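Local coordinates for protein racemase (Pseudovibrio sp. JE062, PDB 3MKC) that belongs to the mandelate racemase/muconate lactonizing enzyme family of the enolase superfamily, pairing an N-terminal capping domain with a TIM-barrel-like C-terminal domain, at residues C179-A184 with A192-E197. Numbering follows the deposited sequence.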
ATOM      1  N   CYS A 179       8.476 -14.282  -3.026  1.00 19.89           N
ATOM      2  CA  CYS A 179       7.965 -14.751  -1.745  1.00 21.78           C
ATOM      3  C   CYS A 179       8.310 -16.208  -1.517  1.00 22.24           C
ATOM      4  O   CYS A 179       8.576 -16.950  -2.465  1.00 23.35           O
ATOM      5  CB  CYS A 179       6.442 -14.629  -1.692  1.00 22.35           C
ATOM      6  SG  CYS A 179       5.761 -13.082  -2.287  1.00 25.55           S
ATOM      7  N   VAL A 180       8.307 -16.609  -0.251  1.00 21.66           N
ATOM      8  CA  VAL A 180       8.550 -17.994   0.113  1.00 21.27           C
ATOM      9  C   VAL A 180       7.144 -18.519   0.371  1.00 22.23           C
ATOM     10  O   VAL A 180       6.477 -18.082   1.310  1.00 20.97           O
ATOM     11  CB  VAL A 180       9.380 -18.119   1.414  1.00 20.40           C
ATOM     12  CG1 VAL A 180       9.544 -19.586   1.791  1.00 20.78           C
ATOM     13  CG2 VAL A 180      10.749 -17.487   1.228  1.00 20.00           C
ATOM     14  N   PRO A 181       6.655 -19.441  -0.473  1.00 23.25           N
ATOM     15  CA  PRO A 181       5.311 -19.999  -0.302  1.00 24.41           C
ATOM     16  C   PRO A 181       4.992 -20.397   1.142  1.00 25.37           C
ATOM     17  O   PRO A 181       5.748 -21.124   1.778  1.00 25.54           O
ATOM     18  CB  PRO A 181       5.317 -21.190  -1.252  1.00 24.53           C
ATOM     19  CG  PRO A 181       6.164 -20.686  -2.377  1.00 24.47           C
ATOM     20  CD  PRO A 181       7.329 -20.057  -1.629  1.00 23.63           C
ATOM     21  N   ILE A 182       3.859 -19.918   1.640  1.00 27.48           N
ATOM     22  CA  ILE A 182       3.417 -20.190   3.007  1.00 29.71           C
ATOM     23  C   ILE A 182       3.464 -21.656   3.431  1.00 31.71           C
ATOM     24  O   ILE A 182       4.217 -22.030   4.335  1.00 33.29           O
ATOM     25  CB  ILE A 182       1.982 -19.691   3.216  1.00 29.94           C
ATOM     26  CG1 ILE A 182       1.901 -18.203   2.877  1.00 29.35           C
ATOM     27  CG2 ILE A 182       1.545 -19.946   4.649  1.00 30.63           C
ATOM     28  CD1 ILE A 182       0.532 -17.591   3.101  1.00 28.99           C
ATOM     29  N   LYS A 183       2.648 -22.483   2.789  1.00 32.60           N
ATOM     30  CA  LYS A 183       2.589 -23.896   3.128  1.00 33.42           C
ATOM     31  C   LYS A 183       3.764 -24.713   2.599  1.00 33.89           C
ATOM     32  O   LYS A 183       3.643 -25.916   2.368  1.00 35.04           O
ATOM     33  CB  LYS A 183       1.273 -24.491   2.633  1.00 33.37           C
ATOM     34  CG  LYS A 183       0.038 -23.857   3.254  1.00 34.99           C
ATOM     35  CD  LYS A 183      -1.229 -24.534   2.746  1.00 35.72           C
ATOM     36  CE  LYS A 183      -2.486 -23.967   3.389  1.00 36.63           C
ATOM     37  NZ  LYS A 183      -3.709 -24.618   2.826  1.00 37.05           N
ATOM     38  N   ALA A 184       4.903 -24.060   2.400  1.00 33.62           N
ATOM     39  CA  ALA A 184       6.092 -24.760   1.931  1.00 33.60           C
ATOM     40  C   ALA A 184       6.795 -25.251   3.192  1.00 34.02           C
ATOM     41  O   ALA A 184       6.994 -24.480   4.127  1.00 35.03           O
ATOM     42  CB  ALA A 184       6.996 -23.812   1.150  1.00 32.69           C
ATOM     43  N   ALA A 192      17.337 -20.788   1.901  1.00 20.78           N
ATOM     44  CA  ALA A 192      18.553 -20.105   1.487  1.00 20.94           C
ATOM     45  C   ALA A 192      18.901 -20.540   0.066  1.00 21.56           C
ATOM     46  O   ALA A 192      19.273 -19.722  -0.776  1.00 22.46           O
ATOM     47  CB  ALA A 192      19.688 -20.440   2.429  1.00 20.07           C
ATOM     48  N   TYR A 193      18.776 -21.839  -0.185  1.00 23.29           N
ATOM     49  CA  TYR A 193      19.058 -22.414  -1.496  1.00 23.93           C
ATOM     50  C   TYR A 193      18.145 -21.758  -2.519  1.00 23.79           C
ATOM     51  O   TYR A 193      18.586 -21.299  -3.576  1.00 23.82           O
ATOM     52  CB  TYR A 193      18.799 -23.926  -1.468  1.00 25.68           C
ATOM     53  CG  TYR A 193      18.748 -24.550  -2.843  1.00 26.44           C
ATOM     54  CD1 TYR A 193      19.907 -24.701  -3.602  1.00 27.94           C
ATOM     55  CD2 TYR A 193      17.535 -24.944  -3.403  1.00 27.87           C
ATOM     56  CE1 TYR A 193      19.859 -25.229  -4.890  1.00 29.12           C
ATOM     57  CE2 TYR A 193      17.474 -25.472  -4.694  1.00 29.47           C
ATOM     58  CZ  TYR A 193      18.641 -25.609  -5.427  1.00 29.90           C
ATOM     59  OH  TYR A 193      18.592 -26.116  -6.705  1.00 33.12           O
ATOM     60  N   TYR A 194      16.865 -21.718  -2.176  1.00 23.05           N
ATOM     61  CA  TYR A 194      15.821 -21.131  -3.003  1.00 22.57           C
ATOM     62  C   TYR A 194      16.163 -19.712  -3.449  1.00 23.07           C
ATOM     63  O   TYR A 194      16.163 -19.399  -4.641  1.00 23.05           O
ATOM     64  CB  TYR A 194      14.523 -21.132  -2.196  1.00 21.90           C
ATOM     65  CG  TYR A 194      13.337 -20.444  -2.820  1.00 23.03           C
ATOM     66  CD1 TYR A 194      12.763 -20.921  -3.992  1.00 22.35           C
ATOM     67  CD2 TYR A 194      12.742 -19.347  -2.194  1.00 22.44           C
ATOM     68  CE1 TYR A 194      11.618 -20.329  -4.523  1.00 22.42           C
ATOM     69  CE2 TYR A 194      11.603 -18.753  -2.714  1.00 23.48           C
ATOM     70  CZ  TYR A 194      11.045 -19.247  -3.875  1.00 22.58           C
ATOM     71  OH  TYR A 194       9.907 -18.666  -4.379  1.00 22.93           O
ATOM     72  N   LEU A 195      16.449 -18.851  -2.481  1.00 21.26           N
ATOM     73  CA  LEU A 195      16.768 -17.468  -2.777  1.00 20.76           C
ATOM     74  C   LEU A 195      18.047 -17.358  -3.587  1.00 20.75           C
ATOM     75  O   LEU A 195      18.203 -16.443  -4.382  1.00 21.30           O
ATOM     76  CB  LEU A 195      16.878 -16.675  -1.475  1.00 20.63           C
ATOM     77  CG  LEU A 195      15.580 -16.659  -0.655  1.00 21.58           C
ATOM     78  CD1 LEU A 195      15.784 -15.852   0.623  1.00 21.31           C
ATOM     79  CD2 LEU A 195      14.453 -16.055  -1.482  1.00 20.81           C
ATOM     80  N   ARG A 196      18.967 -18.294  -3.389  1.00 22.03           N
ATOM     81  CA  ARG A 196      20.210 -18.262  -4.140  1.00 23.34           C
ATOM     82  C   ARG A 196      19.932 -18.581  -5.601  1.00 23.04           C
ATOM     83  O   ARG A 196      20.550 -18.009  -6.504  1.00 23.07           O
ATOM     84  CB  ARG A 196      21.207 -19.265  -3.561  1.00 24.21           C
ATOM     85  CG  ARG A 196      21.897 -18.764  -2.312  1.00 27.36           C
ATOM     86  CD  ARG A 196      22.757 -19.834  -1.658  1.00 28.41           C
ATOM     87  NE  ARG A 196      23.507 -19.272  -0.543  1.00 27.86           N
ATOM     88  CZ  ARG A 196      24.400 -18.299  -0.681  1.00 29.96           C
ATOM     89  NH1 ARG A 196      24.649 -17.798  -1.883  1.00 29.22           N
ATOM     90  NH2 ARG A 196      25.031 -17.811   0.380  1.00 30.75           N
ATOM     91  N   GLU A 197      18.991 -19.490  -5.836  1.00 23.95           N
ATOM     92  CA  GLU A 197      18.650 -19.872  -7.202  1.00 24.49           C
ATOM     93  C   GLU A 197      17.913 -18.750  -7.914  1.00 25.05           C
ATOM     94  O   GLU A 197      18.170 -18.479  -9.086  1.00 24.54           O
ATOM     95  CB  GLU A 197      17.798 -21.145  -7.212  1.00 25.33           C
ATOM     96  CG  GLU A 197      18.533 -22.358  -6.678  1.00 28.20           C
ATOM     97  CD  GLU A 197      19.824 -22.630  -7.428  1.00 30.03           C
ATOM     98  OE1 GLU A 197      19.756 -22.964  -8.630  1.00 32.22           O
ATOM     99  OE2 GLU A 197      20.907 -22.504  -6.815  1.00 31.25           O
TER
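Y194 reaches from helix 188-202 to C179 and the two residues after it, where strand 175-179 gives way to the loop that leads into that helix. Its CB points at the loop, and with CG anti to the backbone N (chi1 174°) the ring is carried on toward it. Along one rim, CE2 lies 4.2 Å from CG2 of V180, whose methyl approaches obliquely, and 3.5 Å from the carbonyl O of C179, which sits at the ring edge near its plane. CZ, one atom further, is 3.7 Å from C179 O. At the tip, the Y194 hydroxyl OH donates a hydrogen bond of 2.9 Å to C179 O, with a C=O...donor angle of 165°. CD of P181 lies 4.0 Å from the same OH, approaching the ring obliquely. The Y194 side chain also touches A157, I158 and Y161 of helix 154-170, and its ring meets that of W186. The contact lies within one beta-alpha unit of the barrel and joins helix 188-202 to the end of the strand before it. All four touching residues are buried, and the hydrogen bond, beside the apolar contacts of V180 and P181, gives phenol and main-chain carbonyl each a polar partner.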